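Local structure of uncharacterized protein (Parabacteroides merdae, 4MXN) at residues 62-67 against 85-90; 101-106 against 117-122. The protein is of unknown function but is probably a glycoside hydrolase of family 28, a family that cleaves glycosidic bonds in pectin-type polysaccharides. One frame throughout, in Å; residues are numbered along the deposited sequence.

After strand 21-23, helix 38-50 and strand 54-58, the chain runs along strand 61-69, then returns through strand 74-78 to strand 82-86, and contact 1 (62-67 against 85-90) closes this turn by laying the second strand parallel to the first. Contact 2 (101-106 against 117-122) opens only afterwards, so the two follow in series and neither nest nor cross. It closes a shorter loop, bringing the corner before strand 104-106 up to strand 118-120 across the interior. The contacts meet directly: strand 118-120 pairs beside strand 82-86, while Ser-67 OG pairs with Ala-101 O. Together they tie successive coils and two strand-bearing walls.

Contact 1 of 2, residues 62-67 against 85-90; sequences RYLTGS and VAVPSV
Leu-64 lies over the neighbouring strand and covers both Val-85 and Val-87. With CG anti to the backbone N (chi1 -167°), its branch extends to the second segment, and CD1 settles 4.0 Å from Val-85 CG1 and 3.8 Å from Val-87 CA. The other methyl, CD2, passes 4.2 Å from Val-87 CG2, the two side chains crossing at about a right angle. With an alanine here the two methyls are gone, which would probably open a gap over Val-85 CG1 and leave the Val-87 side chain less closely packed.

Beneath this layer the backbones pair in parallel. Val-85 is gripped from two residues of the facing strand: its N donates to Tyr-63 O at 2.8 Å, from above the carbonyl plane, and its O receives Thr-65 N at 2.9 Å, almost head-on to the carbonyl (C=O...N 168°). The ladder continues as Val-87 N reaches Thr-65 O at 3.1 Å, beyond the end of strand 82-86.

Thr-65 points away from the second segment, and Thr-38 and Ile-41 of helix 38-50 pack on it. Its hydroxyl, anti to the backbone N (chi1 -170°), swings beside the carbonyl carbon, which lets OG1 donate to Gly-66 O at 2.8 Å; CG2 is then left against Val-85 O. At the exposed border, Arg-62 bends at chi3 and brings NH2 within 3.6 Å of Val-85 CG2, an oblique van der Waals approach of the guanidinium to the methyl, with no polar bond. Arg-122 packs on Val-85 as well.

In-register parallel strands from successive turns, with Leu-64 stacked on Val-85, are characteristic of the right-handed parallel beta-helix of glycoside hydrolase family 28; here they join two early coils.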
ATOM      1  N   ARG A  62      -8.913  -4.029 -14.094  1.00 25.21           N
ATOM      2  CA  ARG A  62      -9.183  -3.879 -12.661  1.00 24.32           C
ATOM      3  C   ARG A  62      -8.961  -5.195 -11.934  1.00 27.48           C
ATOM      4  O   ARG A  62      -9.539  -6.200 -12.326  1.00 28.42           O
ATOM      5  CB  ARG A  62     -10.629  -3.388 -12.425  1.00 27.40           C
ATOM      6  CG  ARG A  62     -10.934  -2.003 -13.005  1.00 40.19           C
ATOM      7  CD  ARG A  62     -12.366  -1.536 -12.720  1.00 42.32           C
ATOM      8  NE  ARG A  62     -12.673  -1.413 -11.287  1.00 39.76           N
ATOM      9  CZ  ARG A  62     -12.337  -0.372 -10.527  1.00 52.73           C
ATOM     10  NH1 ARG A  62     -11.660   0.649 -11.045  1.00 30.86           N
ATOM     11  NH2 ARG A  62     -12.661  -0.349  -9.240  1.00 45.94           N
ATOM     12  N   TYR A  63      -8.141  -5.197 -10.883  1.00 22.47           N
ATOM     13  CA  TYR A  63      -7.823  -6.419 -10.163  1.00 21.33           C
ATOM     14  C   TYR A  63      -8.313  -6.319  -8.730  1.00 24.15           C
ATOM     15  O   TYR A  63      -7.736  -5.592  -7.917  1.00 23.86           O
ATOM     16  CB  TYR A  63      -6.315  -6.702 -10.206  1.00 22.12           C
ATOM     17  CG  TYR A  63      -5.751  -6.854 -11.609  1.00 23.98           C
ATOM     18  CD1 TYR A  63      -5.272  -5.750 -12.314  1.00 26.57           C
ATOM     19  CD2 TYR A  63      -5.617  -8.111 -12.194  1.00 23.48           C
ATOM     20  CE1 TYR A  63      -4.718  -5.888 -13.587  1.00 28.07           C
ATOM     21  CE2 TYR A  63      -5.029  -8.264 -13.449  1.00 24.45           C
ATOM     22  CZ  TYR A  63      -4.593  -7.149 -14.147  1.00 32.65           C
ATOM     23  OH  TYR A  63      -4.028  -7.283 -15.389  1.00 37.78           O
ATOM     24  N   LEU A  64      -9.392  -7.034  -8.422  1.00 20.10           N
ATOM     25  CA  LEU A  64      -9.972  -7.054  -7.087  1.00 18.84           C
ATOM     26  C   LEU A  64      -9.075  -7.867  -6.167  1.00 21.19           C
ATOM     27  O   LEU A  64      -8.621  -8.937  -6.564  1.00 19.79           O
ATOM     28  CB  LEU A  64     -11.384  -7.660  -7.134  1.00 18.36           C
ATOM     29  CG  LEU A  64     -12.258  -7.491  -5.883  1.00 22.45           C
ATOM     30  CD1 LEU A  64     -12.708  -6.039  -5.688  1.00 21.26           C
ATOM     31  CD2 LEU A  64     -13.509  -8.389  -5.991  1.00 25.09           C
ATOM     32  N   THR A  65      -8.824  -7.364  -4.946  1.00 16.78           N
ATOM     33  CA  THR A  65      -7.950  -8.092  -4.018  1.00 15.14           C
ATOM     34  C   THR A  65      -8.194  -7.716  -2.562  1.00 18.25           C
ATOM     35  O   THR A  65      -8.659  -6.614  -2.247  1.00 16.81           O
ATOM     36  CB  THR A  65      -6.440  -7.840  -4.364  1.00 18.31           C
ATOM     37  OG1 THR A  65      -5.627  -8.735  -3.601  1.00 23.33           O
ATOM     38  CG2 THR A  65      -5.990  -6.404  -4.086  1.00 18.50           C
ATOM     39  N   GLY A  66      -7.784  -8.637  -1.697  1.00 15.75           N
ATOM     40  CA  GLY A  66      -7.653  -8.426  -0.269  1.00 15.09           C
ATOM     41  C   GLY A  66      -6.180  -8.141  -0.003  1.00 19.08           C
ATOM     42  O   GLY A  66      -5.430  -7.795  -0.929  1.00 18.56           O
ATOM     43  N   SER A  67      -5.734  -8.335   1.249  1.00 16.16           N
ATOM     44  CA  SER A  67      -4.341  -8.078   1.644  1.00 15.64           C
ATOM     45  C   SER A  67      -3.352  -9.035   1.003  1.00 20.61           C
ATOM     46  O   SER A  67      -3.509 -10.257   1.045  1.00 18.46           O
ATOM     47  CB  SER A  67      -4.198  -8.120   3.160  1.00 20.22           C
ATOM     48  OG  SER A  67      -4.871  -6.992   3.694  1.00 25.54           O
ATOM     49  N   VAL A  85      -7.749  -2.973  -6.843  1.00 19.97           N
ATOM     50  CA  VAL A  85      -8.882  -2.437  -6.081  1.00 20.59           C
ATOM     51  C   VAL A  85      -9.206  -3.288  -4.836  1.00 21.04           C
ATOM     52  O   VAL A  85      -9.270  -4.504  -4.888  1.00 20.19           O
ATOM     53  CB  VAL A  85     -10.139  -2.192  -6.985  1.00 27.08           C
ATOM     54  CG1 VAL A  85     -10.513  -3.405  -7.835  1.00 27.17           C
ATOM     55  CG2 VAL A  85     -11.342  -1.706  -6.183  1.00 27.41           C
ATOM     56  N   ALA A  86      -9.393  -2.622  -3.718  1.00 17.31           N
ATOM     57  CA  ALA A  86      -9.767  -3.265  -2.468  1.00 16.04           C
ATOM     58  C   ALA A  86     -11.181  -3.844  -2.531  1.00 18.45           C
ATOM     59  O   ALA A  86     -12.124  -3.165  -2.951  1.00 14.64           O
ATOM     60  CB  ALA A  86      -9.699  -2.251  -1.336  1.00 17.27           C
ATOM     61  N   VAL A  87     -11.327  -5.100  -2.090  1.00 16.98           N
ATOM     62  CA  VAL A  87     -12.628  -5.745  -1.930  1.00 16.59           C
ATOM     63  C   VAL A  87     -13.301  -5.108  -0.679  1.00 21.51           C
ATOM     64  O   VAL A  87     -12.594  -4.884   0.297  1.00 20.03           O
ATOM     65  CB  VAL A  87     -12.467  -7.286  -1.816  1.00 19.56           C
ATOM     66  CG1 VAL A  87     -11.640  -7.700  -0.595  1.00 19.27           C
ATOM     67  CG2 VAL A  87     -13.820  -7.993  -1.837  1.00 18.67           C
ATOM     68  N   PRO A  88     -14.615  -4.760  -0.689  1.00 19.52           N
ATOM     69  CA  PRO A  88     -15.207  -4.084   0.494  1.00 19.35           C
ATOM     70  C   PRO A  88     -15.595  -5.102   1.564  1.00 22.88           C
ATOM     71  O   PRO A  88     -16.777  -5.299   1.837  1.00 21.17           O
ATOM     72  CB  PRO A  88     -16.432  -3.372  -0.091  1.00 21.52           C
ATOM     73  CG  PRO A  88     -16.831  -4.182  -1.267  1.00 26.34           C
ATOM     74  CD  PRO A  88     -15.586  -4.879  -1.796  1.00 21.08           C
ATOM     75  N   SER A  89     -14.579  -5.787   2.127  1.00 19.53           N
ATOM     76  CA  SER A  89     -14.775  -6.891   3.043  1.00 19.56           C
ATOM     77  C   SER A  89     -13.688  -6.889   4.114  1.00 22.23           C
ATOM     78  O   SER A  89     -12.518  -7.209   3.820  1.00 22.23           O
ATOM     79  CB  SER A  89     -14.774  -8.195   2.242  1.00 22.00           C
ATOM     80  OG  SER A  89     -14.894  -9.352   3.057  1.00 28.24           O
ATOM     81  N   VAL A  90     -14.078  -6.548   5.364  1.00 18.08           N
ATOM     82  CA  VAL A  90     -13.146  -6.437   6.509  1.00 18.05           C
ATOM     83  C   VAL A  90     -12.303  -7.712   6.703  1.00 20.11           C
ATOM     84  O   VAL A  90     -11.097  -7.609   6.934  1.00 19.41           O
ATOM     85  CB  VAL A  90     -13.859  -6.027   7.845  1.00 20.44           C
ATOM     86  CG1 VAL A  90     -15.037  -6.959   8.198  1.00 20.11           C
ATOM     87  CG2 VAL A  90     -12.875  -5.923   9.016  1.00 19.99           C
TER

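Contact 2 of 2, residues 101-106 against 117-122; sequences AIIYAD and GIIDGR
Ile-102 reaches the flat peptide linking Asp-120 to Gly-121 from one side of its plane: CD1 stands 3.9 Å from Asp-120 O and 4.1 Å from Gly-121 CA. The same carbonyl oxygen accepts the backbone N of Ala-86. Asp-120 also carries a flat carboxylate, whose OD1 receives Arg-122 N at 3.1 Å from above its plane; this Asx turn holds the chain as it leaves strand 118-120 for helix 123-136.

Ile-119 divides its branches between two partners. Its CG2 meets Ile-102 CD1 at 3.8 Å, the two side chains sliding past each other in opposite directions, and its CD1 meets Ile-103 CD1 at 3.8 Å, crossing at about a right angle. Ile-102 gets there because CG1 lies beside its backbone N (chi1 -59°) and the chain runs on extended, carrying CD1 to the far strand.

No hydrogen bond links the segments. Methyl groups of buried isoleucines do the joining across the beta-helix interior, so the contact depends on shape and exclusion of water, while the backbone polar groups of Ile-102 and Ile-103 bond to neighbouring coils.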
ATOM      1  N   ALA A 101      -2.691  -3.844   5.405  1.00 21.04           N
ATOM      2  CA  ALA A 101      -2.772  -3.043   4.189  1.00 20.52           C
ATOM      3  C   ALA A 101      -3.134  -3.869   2.970  1.00 21.05           C
ATOM      4  O   ALA A 101      -3.187  -5.083   3.068  1.00 21.25           O
ATOM      5  CB  ALA A 101      -1.437  -2.343   3.951  1.00 21.41           C
ATOM      6  N   ILE A 102      -3.356  -3.213   1.813  1.00 17.63           N
ATOM      7  CA  ILE A 102      -3.621  -3.928   0.540  1.00 18.11           C
ATOM      8  C   ILE A 102      -2.332  -4.656   0.133  1.00 20.23           C
ATOM      9  O   ILE A 102      -2.372  -5.807  -0.310  1.00 17.97           O
ATOM     10  CB  ILE A 102      -4.161  -2.993  -0.566  1.00 20.99           C
ATOM     11  CG1 ILE A 102      -5.496  -2.330  -0.092  1.00 21.06           C
ATOM     12  CG2 ILE A 102      -4.338  -3.761  -1.905  1.00 21.52           C
ATOM     13  CD1 ILE A 102      -6.142  -1.365  -1.123  1.00 27.69           C
ATOM     14  N   ILE A 103      -1.190  -3.977   0.316  1.00 17.77           N
ATOM     15  CA  ILE A 103       0.142  -4.551   0.122  1.00 16.67           C
ATOM     16  C   ILE A 103       0.920  -4.284   1.392  1.00 21.15           C
ATOM     17  O   ILE A 103       1.135  -3.117   1.749  1.00 19.95           O
ATOM     18  CB  ILE A 103       0.919  -4.058  -1.139  1.00 19.25           C
ATOM     19  CG1 ILE A 103       0.088  -4.217  -2.423  1.00 18.70           C
ATOM     20  CG2 ILE A 103       2.270  -4.824  -1.247  1.00 21.62           C
ATOM     21  CD1 ILE A 103       0.684  -3.479  -3.704  1.00 25.28           C
ATOM     22  N   TYR A 104       1.339  -5.351   2.074  1.00 18.23           N
ATOM     23  CA  TYR A 104       2.140  -5.195   3.272  1.00 18.27           C
ATOM     24  C   TYR A 104       3.361  -6.077   3.197  1.00 20.50           C
ATOM     25  O   TYR A 104       3.405  -7.038   2.427  1.00 18.51           O
ATOM     26  CB  TYR A 104       1.326  -5.475   4.571  1.00 20.41           C
ATOM     27  CG  TYR A 104       0.966  -6.931   4.800  1.00 22.87           C
ATOM     28  CD1 TYR A 104      -0.140  -7.498   4.189  1.00 24.32           C
ATOM     29  CD2 TYR A 104       1.729  -7.735   5.639  1.00 25.38           C
ATOM     30  CE1 TYR A 104      -0.481  -8.831   4.398  1.00 25.27           C
ATOM     31  CE2 TYR A 104       1.396  -9.073   5.858  1.00 27.31           C
ATOM     32  CZ  TYR A 104       0.290  -9.615   5.233  1.00 30.90           C
ATOM     33  OH  TYR A 104      -0.050 -10.930   5.426  1.00 35.41           O
ATOM     34  N   ALA A 105       4.349  -5.778   4.035  1.00 19.46           N
ATOM     35  CA  ALA A 105       5.539  -6.614   4.131  1.00 20.30           C
ATOM     36  C   ALA A 105       6.038  -6.571   5.549  1.00 26.95           C
ATOM     37  O   ALA A 105       6.052  -5.510   6.169  1.00 26.97           O
ATOM     38  CB  ALA A 105       6.610  -6.166   3.149  1.00 20.72           C
ATOM     39  N   ASP A 106       6.412  -7.730   6.067  1.00 24.31           N
ATOM     40  CA  ASP A 106       6.910  -7.883   7.418  1.00 23.40           C
ATOM     41  C   ASP A 106       8.282  -8.552   7.393  1.00 25.71           C
ATOM     42  O   ASP A 106       8.388  -9.739   7.076  1.00 25.54           O
ATOM     43  CB  ASP A 106       5.902  -8.704   8.247  1.00 26.00           C
ATOM     44  CG  ASP A 106       6.340  -9.045   9.657  1.00 48.14           C
ATOM     45  OD1 ASP A 106       7.083  -8.242  10.262  1.00 50.14           O
ATOM     46  OD2 ASP A 106       5.926 -10.109  10.165  1.00 59.24           O
ATOM     47  N   GLY A 117       0.126   2.840 -12.467  1.00 20.18           N
ATOM     48  CA  GLY A 117      -1.234   2.424 -12.145  1.00 19.87           C
ATOM     49  C   GLY A 117      -1.707   2.963 -10.808  1.00 23.53           C
ATOM     50  O   GLY A 117      -1.022   3.772 -10.177  1.00 21.26           O
ATOM     51  N   ILE A 118      -2.868   2.465 -10.348  1.00 18.70           N
ATOM     52  CA  ILE A 118      -3.541   2.939  -9.138  1.00 17.71           C
ATOM     53  C   ILE A 118      -3.783   1.787  -8.162  1.00 22.03           C
ATOM     54  O   ILE A 118      -4.060   0.661  -8.583  1.00 20.99           O
ATOM     55  CB  ILE A 118      -4.920   3.610  -9.546  1.00 20.69           C
ATOM     56  CG1 ILE A 118      -4.725   4.847 -10.454  1.00 21.20           C
ATOM     57  CG2 ILE A 118      -5.839   3.943  -8.331  1.00 20.64           C
ATOM     58  CD1 ILE A 118      -6.012   5.289 -11.287  1.00 27.68           C
ATOM     59  N   ILE A 119      -3.664   2.087  -6.865  1.00 17.93           N
ATOM     60  CA  ILE A 119      -4.093   1.240  -5.746  1.00 17.66           C
ATOM     61  C   ILE A 119      -5.288   1.990  -5.154  1.00 20.44           C
ATOM     62  O   ILE A 119      -5.122   3.119  -4.669  1.00 18.38           O
ATOM     63  CB  ILE A 119      -3.008   0.891  -4.702  1.00 20.46           C
ATOM     64  CG1 ILE A 119      -1.721   0.382  -5.376  1.00 20.91           C
ATOM     65  CG2 ILE A 119      -3.570  -0.140  -3.705  1.00 21.57           C
ATOM     66  CD1 ILE A 119      -0.490   0.077  -4.375  1.00 22.92           C
ATOM     67  N   ASP A 120      -6.499   1.408  -5.280  1.00 17.69           N
ATOM     68  CA  ASP A 120      -7.775   2.022  -4.881  1.00 17.48           C
ATOM     69  C   ASP A 120      -8.316   1.375  -3.609  1.00 20.16           C
ATOM     70  O   ASP A 120      -8.709   0.195  -3.620  1.00 19.23           O
ATOM     71  CB  ASP A 120      -8.803   1.914  -6.032  1.00 19.59           C
ATOM     72  CG  ASP A 120     -10.149   2.619  -5.812  1.00 27.32           C
ATOM     73  OD1 ASP A 120     -10.424   3.060  -4.668  1.00 27.01           O
ATOM     74  OD2 ASP A 120     -10.952   2.669  -6.765  1.00 36.52           O
ATOM     75  N   GLY A 121      -8.365   2.178  -2.545  1.00 16.22           N
ATOM     76  CA  GLY A 121      -8.774   1.718  -1.218  1.00 16.27           C
ATOM     77  C   GLY A 121     -10.247   1.533  -0.964  1.00 20.50           C
ATOM     78  O   GLY A 121     -10.609   0.890   0.034  1.00 22.39           O
ATOM     79  N   ARG A 122     -11.124   2.119  -1.826  1.00 17.03           N
ATOM     80  CA  ARG A 122     -12.593   2.048  -1.679  1.00 15.50           C
ATOM     81  C   ARG A 122     -13.001   2.289  -0.221  1.00 19.76           C
ATOM     82  O   ARG A 122     -13.771   1.526   0.357  1.00 19.45           O
ATOM     83  CB  ARG A 122     -13.117   0.684  -2.182  1.00 18.47           C
ATOM     84  CG  ARG A 122     -12.882   0.490  -3.686  1.00 28.19           C
ATOM     85  CD  ARG A 122     -13.988  -0.265  -4.366  1.00 38.28           C
ATOM     86  NE  ARG A 122     -15.304   0.371  -4.255  1.00 40.44           N
ATOM     87  CZ  ARG A 122     -16.410  -0.272  -3.890  1.00 51.40           C
ATOM     88  NH1 ARG A 122     -16.364  -1.559  -3.572  1.00 24.66           N
ATOM     89  NH2 ARG A 122     -17.572   0.371  -3.832  1.00 44.03           N
TER